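Local structure of peptidoglycan-N-acetylmuramic acid deacetylase PdaA (Bacillus subtilis, 1NY1) at residues N136-P141 with Q160-S165; Y46-N51 with G193-L198; T71-V76 with G95-N100. The protein removes the acetyl group from N-acetylmuramic acid residues of peptidoglycan, a step toward muramic delta-lactam in the spore cortex that germination requires. One frame throughout, in Å; residues are numbered along the deposited sequence.

Overall arrangement
The three contacts are parallel strand pairings of one NodB-type domain, with centres about 10 Å apart. Interactions 2 and 3 share a sheet, because strands 44-51 and 73-76 are neighbours in it; Phe49 O and Phe75 N lie 2.8 Å apart. Interaction 1 meets the far side of interaction 3, where Tyr138 O is 2.8 Å from Asn100 N. It also reaches interaction 2, with Ser165 N 2.9 Å from Ile195 O. All three converge on Asp50 of interaction 2, the probable proton acceptor. Arg140 of interaction 1 forms a salt bridge with Asp50 through NH1. The Phe75 side chain of interaction 3 comes within about 4 Å of the Asp50 side chain.

Interaction 1: residues N136-P141 with Q160-S165; sequences NLYLRP and QTVFWS
Arg140 reaches across to the backbone of 160-165 with two N-H groups. Its NE donates to Val162 O at 3.0 Å, and this oxygen lies at the guanidinium edge, in its plane. NH2 gives a more bent bond to Phe163 O at 2.8 Å, from above that carbonyl plane. Over one guanidinium face sits CE3 of the Trp164 indole, 3.8 Å from Arg140 NE, with the two planes 76° apart. The Arg140 chain leaves with CG anti to the backbone N (chi1 -179°) and bends at chi3, which turns NE toward Val162 O. Earlier in both segments, the short parallel strands 138-139 and 160-161 are joined by a ladder ending in the nearly straight Val162 N to Leu139 O bond, 2.7 Å. Pro141 CD rests on Thr161 CG2 at 3.6 Å, and that methyl also lies over one face of the Phe163 ring. The remaining nitrogen, NH1, forms a salt bridge with Asp50 and a hydrogen bond with Thr48. A methionine in place of Arg140 would probably leave Asp50 without its salt-bridge partner and the two carbonyls without these donors. With an acceptor for each of NE, NH1 and NH2, the guanidinium is held in one orientation beside the Asp50 side chain.

Interaction 2: residues Y46-N51 with G193-L198; sequences YLTFDN and GAIYLL
Tyr196 O is gripped twice by Thr48. The hydroxyl OG1 donates to it at 2.6 Å and the backbone N at 2.9 Å. The backbone hydrogen bond is bent, with an N-H...O angle of 134°. Thr48 OG1 stands between the backbone N and the carbonyl carbon (chi1 77°), which brings it within reach of Tyr196 O. The same torsion sends Thr48 CG2 against the Ile195 CG2 methyl, 3.7 Å away. Tyr46 continues this face. The edge of its ring passes the backbone of Gly193 and Ala194, and its CD2 touches Ile195 CG1. The phenol end reaches further, to a hydrogen bond with Asn39 N.

Strands 44-51 and 194-198 run parallel in the main sheet of the NodB domain, a distorted alpha/beta barrel in this family. Their backbone ladder closes with Asp50 N to Leu198 O at 3.0 Å. This places the probable proton acceptor at the C-terminal end of the strand, close to the metal-binding His101 and to His199, the probable proton donor.

On the opposite face, Leu47 and Tyr196 lie side by side, with Leu47 CD2 3.9 Å from Tyr196 CB. Phe49 and Leu198 also point the same way. There the ring carbon Phe49 CE2 meets Leu198 CD1 at 3.8 Å. Helix 205-219 covers this face, its Leu209 touching Leu47, Phe49 and Leu198. On the face of Thr48, Leu197 CD2 lies obliquely against the Asp50 carboxylate, 3.9 Å from OD2; the other oxygen of that carboxylate, OD1, faces Arg140, its salt-bridge partner.

Interaction 3: residues T71-V76 with G95-N100; sequences TGTFFV and GHIIGN
Phe74 and His96 form a T-shaped pair. The edge of the phenyl ring points at one face of the imidazole, with Phe74 CE1 3.8 Å from His96 CG and the planes 79° apart. The imidazole is also held at its edge. Its ND1 accepts a nearly straight bond, 171°, from Gly72 N at 3.0 Å, only slightly out of the ring plane. CG of His96 is anti to the carbonyl carbon (chi1 -57°), which swings the ring back toward Gly72. Leu62 and Leu65 of helix 58-67 touch the side chains of both Phe74 and His96.

On the other face, Thr73 and Ile97 cross at a slant. The hydroxyl oxygen Thr73 OG1 lies 3.7 Å from Ile97 CD1, and their CG2 methyls also meet. The Phe75 ring follows on this face. Its edge meets Asn100 O in plane, 3.7 Å from CD2. Gly99, without a side chain, lets the Phe75 ring lie close against its backbone. Val76 and Ile98 touch through CG2 methyls, 3.7 Å apart, on the face of Phe74.

Gly95 closes the preceding helix as the C-prime residue of a Schellman motif. The chain then enters strand 97-100, which pairs in parallel with strand 73-76. Two strands joined through helices 78-83 and 85-93 make a beta-alpha-beta crossover, the building unit of the NodB alpha/beta barrel, here leading directly to the metal-binding His101.

Interaction 1: residues N136-P141 with Q160-S165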
loop_
_atom_site.group_PDB
_atom_site.type_symbol
_atom_site.label_atom_id
_atom_site.label_comp_id
_atom_site.label_asym_id
_atom_site.label_seq_id
_atom_site.Cartn_x
_atom_site.Cartn_y
_atom_site.Cartn_z
ATOM N N ASN A 136 6.984 8.728 -7.895
ATOM C CA ASN A 136 8.195 7.955 -7.701
ATOM C C ASN A 136 7.722 6.515 -7.861
ATOM O O ASN A 136 6.549 6.214 -7.623
ATOM C CB ASN A 136 8.774 8.181 -6.302
ATOM C CG ASN A 136 9.341 9.576 -6.131
ATOM O OD1 ASN A 136 10.057 10.078 -7.004
ATOM N ND2 ASN A 136 9.038 10.209 -5.002
ATOM N N LEU A 137 8.637 5.646 -8.274
ATOM C CA LEU A 137 8.356 4.231 -8.518
ATOM C C LEU A 137 8.191 3.369 -7.269
ATOM O O LEU A 137 9.173 3.025 -6.616
ATOM C CB LEU A 137 9.477 3.626 -9.373
ATOM C CG LEU A 137 9.777 4.278 -10.726
ATOM C CD1 LEU A 137 10.881 3.509 -11.459
ATOM C CD2 LEU A 137 8.517 4.296 -11.542
ATOM N N TYR A 138 6.949 3.010 -6.959
ATOM C CA TYR A 138 6.650 2.165 -5.807
ATOM C C TYR A 138 5.919 0.932 -6.286
ATOM O O TYR A 138 5.057 1.013 -7.157
ATOM C CB TYR A 138 5.763 2.899 -4.812
ATOM C CG TYR A 138 6.454 4.061 -4.169
ATOM C CD1 TYR A 138 7.623 3.869 -3.433
ATOM C CD2 TYR A 138 5.968 5.355 -4.322
ATOM C CE1 TYR A 138 8.294 4.943 -2.866
ATOM C CE2 TYR A 138 6.630 6.435 -3.755
ATOM C CZ TYR A 138 7.794 6.220 -3.031
ATOM O OH TYR A 138 8.468 7.283 -2.479
ATOM N N LEU A 139 6.253 -0.209 -5.701
ATOM C CA LEU A 139 5.620 -1.447 -6.093
ATOM C C LEU A 139 5.173 -2.288 -4.922
ATOM O O LEU A 139 5.813 -2.320 -3.872
ATOM C CB LEU A 139 6.582 -2.278 -6.943
ATOM C CG LEU A 139 6.175 -3.737 -7.186
ATOM C CD1 LEU A 139 4.889 -3.782 -7.999
ATOM C CD2 LEU A 139 7.293 -4.470 -7.909
ATOM N N ARG A 140 4.051 -2.964 -5.111
ATOM C CA ARG A 140 3.551 -3.879 -4.109
ATOM C C ARG A 140 3.275 -5.147 -4.899
ATOM O O ARG A 140 2.413 -5.168 -5.778
ATOM C CB ARG A 140 2.279 -3.362 -3.453
ATOM C CG ARG A 140 1.777 -4.326 -2.395
ATOM C CD ARG A 140 0.867 -3.647 -1.407
ATOM N NE ARG A 140 1.597 -2.841 -0.435
ATOM C CZ ARG A 140 1.026 -1.883 0.288
ATOM N NH1 ARG A 140 -0.267 -1.626 0.127
ATOM N NH2 ARG A 140 1.733 -1.206 1.181
ATOM N N PRO A 141 4.037 -6.213 -4.625
ATOM C CA PRO A 141 3.849 -7.477 -5.339
ATOM C C PRO A 141 2.426 -8.019 -5.267
ATOM O O PRO A 141 1.814 -8.055 -4.197
ATOM C CB PRO A 141 4.851 -8.401 -4.660
ATOM C CG PRO A 141 5.968 -7.472 -4.323
ATOM C CD PRO A 141 5.229 -6.273 -3.761
ATOM N N GLN A 160 10.806 0.654 -5.864
ATOM C CA GLN A 160 10.962 0.512 -4.433
ATOM C C GLN A 160 9.786 -0.378 -4.040
ATOM O O GLN A 160 8.636 -0.017 -4.282
ATOM C CB GLN A 160 10.822 1.874 -3.760
ATOM C CG GLN A 160 11.249 1.883 -2.321
ATOM C CD GLN A 160 12.752 1.871 -2.178
ATOM O OE1 GLN A 160 13.279 1.516 -1.130
ATOM N NE2 GLN A 160 13.453 2.272 -3.234
ATOM N N THR A 161 10.064 -1.542 -3.465
ATOM C CA THR A 161 8.986 -2.440 -3.070
ATOM C C THR A 161 8.495 -2.082 -1.674
ATOM O O THR A 161 9.280 -1.995 -0.731
ATOM C CB THR A 161 9.442 -3.913 -3.124
ATOM O OG1 THR A 161 9.704 -4.268 -4.486
ATOM C CG2 THR A 161 8.361 -4.840 -2.570
ATOM N N VAL A 162 7.187 -1.870 -1.558
ATOM C CA VAL A 162 6.573 -1.480 -0.297
ATOM C C VAL A 162 5.637 -2.557 0.245
ATOM O O VAL A 162 4.640 -2.903 -0.393
ATOM C CB VAL A 162 5.764 -0.170 -0.480
ATOM C CG1 VAL A 162 5.203 0.295 0.850
ATOM C CG2 VAL A 162 6.643 0.906 -1.107
ATOM N N PHE A 163 5.968 -3.098 1.413
ATOM C CA PHE A 163 5.122 -4.107 2.035
ATOM C C PHE A 163 4.224 -3.419 3.053
ATOM O O PHE A 163 3.792 -2.288 2.826
ATOM C CB PHE A 163 5.984 -5.193 2.685
ATOM C CG PHE A 163 6.700 -6.055 1.688
ATOM C CD1 PHE A 163 5.983 -6.895 0.846
ATOM C CD2 PHE A 163 8.079 -5.993 1.554
ATOM C CE1 PHE A 163 6.631 -7.664 -0.121
ATOM C CE2 PHE A 163 8.738 -6.755 0.591
ATOM C CZ PHE A 163 8.012 -7.589 -0.246
ATOM N N TRP A 164 3.931 -4.079 4.168
ATOM C CA TRP A 164 3.065 -3.467 5.167
ATOM C C TRP A 164 3.256 -4.082 6.540
ATOM O O TRP A 164 3.876 -5.142 6.679
ATOM C CB TRP A 164 1.593 -3.582 4.736
ATOM C CG TRP A 164 1.107 -4.991 4.560
ATOM C CD1 TRP A 164 0.472 -5.768 5.489
ATOM C CD2 TRP A 164 1.263 -5.809 3.392
ATOM N NE1 TRP A 164 0.224 -7.024 4.969
ATOM C CE2 TRP A 164 0.701 -7.075 3.685
ATOM C CE3 TRP A 164 1.824 -5.594 2.124
ATOM C CZ2 TRP A 164 0.688 -8.123 2.758
ATOM C CZ3 TRP A 164 1.811 -6.636 1.198
ATOM C CH2 TRP A 164 1.246 -7.886 1.524
ATOM N N SER A 165 2.734 -3.402 7.558
ATOM C CA SER A 165 2.847 -3.877 8.933
ATOM C C SER A 165 1.465 -4.040 9.579
ATOM O O SER A 165 1.357 -4.569 10.684
ATOM C CB SER A 165 3.694 -2.907 9.758
ATOM O OG SER A 165 2.988 -1.705 9.996
#

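Interaction 2: residues Y46-N51 with G193-L198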
loop_
_atom_site.group_PDB
_atom_site.type_symbol
_atom_site.label_atom_id
_atom_site.label_comp_id
_atom_site.label_asym_id
_atom_site.label_seq_id
_atom_site.Cartn_x
_atom_site.Cartn_y
_atom_site.Cartn_z
ATOM N N TYR A 46 1.564 5.474 8.131
ATOM C CA TYR A 46 1.568 5.725 6.688
ATOM C C TYR A 46 0.432 4.897 6.098
ATOM O O TYR A 46 0.446 3.671 6.191
ATOM C CB TYR A 46 2.895 5.269 6.065
ATOM C CG TYR A 46 4.116 5.746 6.818
ATOM C CD1 TYR A 46 4.743 6.948 6.488
ATOM C CD2 TYR A 46 4.606 5.023 7.908
ATOM C CE1 TYR A 46 5.825 7.420 7.229
ATOM C CE2 TYR A 46 5.682 5.484 8.656
ATOM C CZ TYR A 46 6.285 6.680 8.318
ATOM O OH TYR A 46 7.328 7.150 9.079
ATOM N N LEU A 47 -0.550 5.555 5.498
ATOM C CA LEU A 47 -1.674 4.830 4.916
ATOM C C LEU A 47 -1.420 4.434 3.465
ATOM O O LEU A 47 -0.982 5.255 2.662
ATOM C CB LEU A 47 -2.948 5.681 4.986
ATOM C CG LEU A 47 -3.445 6.058 6.389
ATOM C CD1 LEU A 47 -4.709 6.900 6.281
ATOM C CD2 LEU A 47 -3.721 4.790 7.189
ATOM N N THR A 48 -1.672 3.168 3.142
ATOM C CA THR A 48 -1.531 2.691 1.769
ATOM C C THR A 48 -2.776 1.864 1.464
ATOM O O THR A 48 -3.405 1.295 2.368
ATOM C CB THR A 48 -0.268 1.804 1.536
ATOM O OG1 THR A 48 -0.487 0.491 2.064
ATOM C CG2 THR A 48 0.961 2.421 2.191
ATOM N N PHE A 49 -3.136 1.817 0.187
ATOM C CA PHE A 49 -4.311 1.084 -0.261
ATOM C C PHE A 49 -3.975 0.222 -1.477
ATOM O O PHE A 49 -3.082 0.556 -2.248
ATOM C CB PHE A 49 -5.426 2.063 -0.660
ATOM C CG PHE A 49 -5.820 3.034 0.423
ATOM C CD1 PHE A 49 -5.031 4.143 0.716
ATOM C CD2 PHE A 49 -7.001 2.843 1.138
ATOM C CE1 PHE A 49 -5.419 5.053 1.709
ATOM C CE2 PHE A 49 -7.397 3.742 2.128
ATOM C CZ PHE A 49 -6.604 4.848 2.412
ATOM N N ASP A 50 -4.678 -0.897 -1.624
ATOM C CA ASP A 50 -4.511 -1.776 -2.780
ATOM C C ASP A 50 -5.848 -1.641 -3.510
ATOM O O ASP A 50 -6.906 -1.832 -2.908
ATOM C CB ASP A 50 -4.292 -3.237 -2.352
ATOM C CG ASP A 50 -2.841 -3.552 -2.016
ATOM O OD1 ASP A 50 -2.007 -2.622 -1.977
ATOM O OD2 ASP A 50 -2.531 -4.748 -1.787
ATOM N N ASN A 51 -5.800 -1.297 -4.795
ATOM C CA ASN A 51 -7.012 -1.109 -5.587
ATOM C C ASN A 51 -7.006 -1.940 -6.859
ATOM O O ASN A 51 -6.339 -1.583 -7.827
ATOM C CB ASN A 51 -7.169 0.371 -5.950
ATOM C CG ASN A 51 -7.327 1.253 -4.723
ATOM O OD1 ASN A 51 -8.433 1.437 -4.209
ATOM N ND2 ASN A 51 -6.212 1.781 -4.232
ATOM N N GLY A 193 5.399 3.973 13.311
ATOM C CA GLY A 193 5.964 3.579 12.035
ATOM C C GLY A 193 5.132 2.601 11.225
ATOM O O GLY A 193 5.589 2.111 10.195
ATOM N N ALA A 194 3.912 2.320 11.669
ATOM C CA ALA A 194 3.054 1.380 10.954
ATOM C C ALA A 194 2.719 1.806 9.539
ATOM O O ALA A 194 2.452 2.976 9.272
ATOM C CB ALA A 194 1.753 1.164 11.723
ATOM N N ILE A 195 2.753 0.837 8.633
ATOM C CA ILE A 195 2.366 1.071 7.255
ATOM C C ILE A 195 1.114 0.211 7.134
ATOM O O ILE A 195 1.179 -1.022 7.218
ATOM C CB ILE A 195 3.439 0.599 6.247
ATOM C CG1 ILE A 195 4.716 1.436 6.420
ATOM C CG2 ILE A 195 2.899 0.729 4.820
ATOM C CD1 ILE A 195 5.835 1.112 5.429
ATOM N N TYR A 196 -0.029 0.873 6.993
ATOM C CA TYR A 196 -1.311 0.195 6.865
ATOM C C TYR A 196 -1.592 -0.171 5.426
ATOM O O TYR A 196 -1.306 0.603 4.511
ATOM C CB TYR A 196 -2.471 1.084 7.315
ATOM C CG TYR A 196 -2.675 1.210 8.800
ATOM C CD1 TYR A 196 -3.956 1.379 9.327
ATOM C CD2 TYR A 196 -1.596 1.190 9.676
ATOM C CE1 TYR A 196 -4.159 1.528 10.696
ATOM C CE2 TYR A 196 -1.785 1.336 11.043
ATOM C CZ TYR A 196 -3.062 1.502 11.548
ATOM O OH TYR A 196 -3.241 1.645 12.905
ATOM N N LEU A 197 -2.160 -1.357 5.241
ATOM C CA LEU A 197 -2.560 -1.828 3.928
ATOM C C LEU A 197 -4.073 -1.937 4.042
ATOM O O LEU A 197 -4.589 -2.774 4.787
ATOM C CB LEU A 197 -1.962 -3.204 3.620
ATOM C CG LEU A 197 -2.147 -3.793 2.214
ATOM C CD1 LEU A 197 -1.716 -5.250 2.227
ATOM C CD2 LEU A 197 -3.581 -3.699 1.766
ATOM N N LEU A 198 -4.780 -1.085 3.310
ATOM C CA LEU A 198 -6.238 -1.081 3.343
ATOM C C LEU A 198 -6.822 -1.298 1.955
ATOM O O LEU A 198 -6.144 -1.105 0.947
ATOM C CB LEU A 198 -6.752 0.261 3.873
ATOM C CG LEU A 198 -6.290 0.711 5.256
ATOM C CD1 LEU A 198 -6.824 2.104 5.546
ATOM C CD2 LEU A 198 -6.775 -0.283 6.299
#

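Interaction 3: residues T71-V76 with G95-N100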
loop_
_atom_site.group_PDB
_atom_site.type_symbol
_atom_site.label_atom_id
_atom_site.label_comp_id
_atom_site.label_asym_id
_atom_site.label_seq_id
_atom_site.Cartn_x
_atom_site.Cartn_y
_atom_site.Cartn_z
ATOM N N THR A 71 -2.338 12.168 3.223
ATOM C CA THR A 71 -1.934 11.710 1.893
ATOM C C THR A 71 -1.829 10.192 1.837
ATOM O O THR A 71 -1.064 9.589 2.588
ATOM C CB THR A 71 -0.571 12.312 1.496
ATOM O OG1 THR A 71 -0.683 13.740 1.427
ATOM C CG2 THR A 71 -0.122 11.780 0.140
ATOM N N GLY A 72 -2.597 9.580 0.944
ATOM C CA GLY A 72 -2.550 8.135 0.819
ATOM C C GLY A 72 -1.737 7.692 -0.382
ATOM O O GLY A 72 -1.458 8.481 -1.284
ATOM N N THR A 73 -1.327 6.427 -0.376
ATOM C CA THR A 73 -0.589 5.857 -1.493
ATOM C C THR A 73 -1.469 4.705 -1.959
ATOM O O THR A 73 -1.763 3.783 -1.192
ATOM C CB THR A 73 0.807 5.351 -1.057
ATOM O OG1 THR A 73 1.582 6.454 -0.559
ATOM C CG2 THR A 73 1.545 4.724 -2.232
ATOM N N PHE A 74 -1.926 4.791 -3.205
ATOM C CA PHE A 74 -2.813 3.780 -3.776
ATOM C C PHE A 74 -2.099 2.929 -4.813
ATOM O O PHE A 74 -1.672 3.434 -5.851
ATOM C CB PHE A 74 -4.026 4.450 -4.436
ATOM C CG PHE A 74 -4.870 5.263 -3.492
ATOM C CD1 PHE A 74 -4.494 6.555 -3.129
ATOM C CD2 PHE A 74 -6.044 4.733 -2.965
ATOM C CE1 PHE A 74 -5.281 7.314 -2.252
ATOM C CE2 PHE A 74 -6.838 5.477 -2.088
ATOM C CZ PHE A 74 -6.455 6.770 -1.733
ATOM N N PHE A 75 -1.962 1.641 -4.519
ATOM C CA PHE A 75 -1.322 0.724 -5.443
ATOM C C PHE A 75 -2.420 0.186 -6.349
ATOM O O PHE A 75 -3.290 -0.574 -5.916
ATOM C CB PHE A 75 -0.611 -0.396 -4.680
ATOM C CG PHE A 75 0.582 0.078 -3.900
ATOM C CD1 PHE A 75 0.434 0.630 -2.627
ATOM C CD2 PHE A 75 1.857 0.019 -4.461
ATOM C CE1 PHE A 75 1.543 1.115 -1.928
ATOM C CE2 PHE A 75 2.967 0.500 -3.775
ATOM C CZ PHE A 75 2.813 1.052 -2.500
ATOM N N VAL A 76 -2.386 0.603 -7.613
ATOM C CA VAL A 76 -3.414 0.216 -8.574
ATOM C C VAL A 76 -2.990 -0.815 -9.616
ATOM O O VAL A 76 -1.810 -0.933 -9.948
ATOM C CB VAL A 76 -3.946 1.477 -9.306
ATOM C CG1 VAL A 76 -4.491 2.473 -8.285
ATOM C CG2 VAL A 76 -2.825 2.130 -10.119
ATOM N N GLY A 95 -3.378 15.288 -4.465
ATOM C CA GLY A 95 -2.093 15.081 -3.813
ATOM C C GLY A 95 -1.701 13.696 -3.344
ATOM O O GLY A 95 -0.730 13.560 -2.602
ATOM N N HIS A 96 -2.430 12.667 -3.761
ATOM C CA HIS A 96 -2.087 11.314 -3.339
ATOM C C HIS A 96 -1.026 10.713 -4.254
ATOM O O HIS A 96 -0.715 11.267 -5.312
ATOM C CB HIS A 96 -3.348 10.454 -3.308
ATOM C CG HIS A 96 -4.413 11.007 -2.415
ATOM N ND1 HIS A 96 -4.267 11.085 -1.047
ATOM C CD2 HIS A 96 -5.618 11.557 -2.696
ATOM C CE1 HIS A 96 -5.336 11.658 -0.523
ATOM N NE2 HIS A 96 -6.171 11.954 -1.502
ATOM N N ILE A 97 -0.455 9.593 -3.819
ATOM C CA ILE A 97 0.578 8.891 -4.571
ATOM C C ILE A 97 -0.022 7.637 -5.201
ATOM O O ILE A 97 -0.747 6.887 -4.550
ATOM C CB ILE A 97 1.740 8.485 -3.631
ATOM C CG1 ILE A 97 2.359 9.746 -3.016
ATOM C CG2 ILE A 97 2.792 7.674 -4.388
ATOM C CD1 ILE A 97 3.240 9.474 -1.800
ATOM N N ILE A 98 0.267 7.427 -6.479
ATOM C CA ILE A 98 -0.234 6.259 -7.185
ATOM C C ILE A 98 0.915 5.264 -7.309
ATOM O O ILE A 98 1.912 5.532 -7.983
ATOM C CB ILE A 98 -0.763 6.652 -8.582
ATOM C CG1 ILE A 98 -1.946 7.608 -8.417
ATOM C CG2 ILE A 98 -1.186 5.409 -9.368
ATOM C CD1 ILE A 98 -2.487 8.166 -9.719
ATOM N N GLY A 99 0.777 4.134 -6.619
ATOM C CA GLY A 99 1.794 3.097 -6.644
ATOM C C GLY A 99 1.432 2.059 -7.689
ATOM O O GLY A 99 0.316 2.054 -8.196
ATOM N N ASN A 100 2.366 1.166 -7.993
ATOM C CA ASN A 100 2.145 0.145 -9.009
ATOM C C ASN A 100 1.798 -1.227 -8.434
ATOM O O ASN A 100 2.556 -1.781 -7.634
ATOM C CB ASN A 100 3.403 0.030 -9.875
ATOM C CG ASN A 100 3.114 -0.529 -11.250
ATOM O OD1 ASN A 100 2.400 -1.520 -11.393
ATOM N ND2 ASN A 100 3.680 0.098 -12.272
#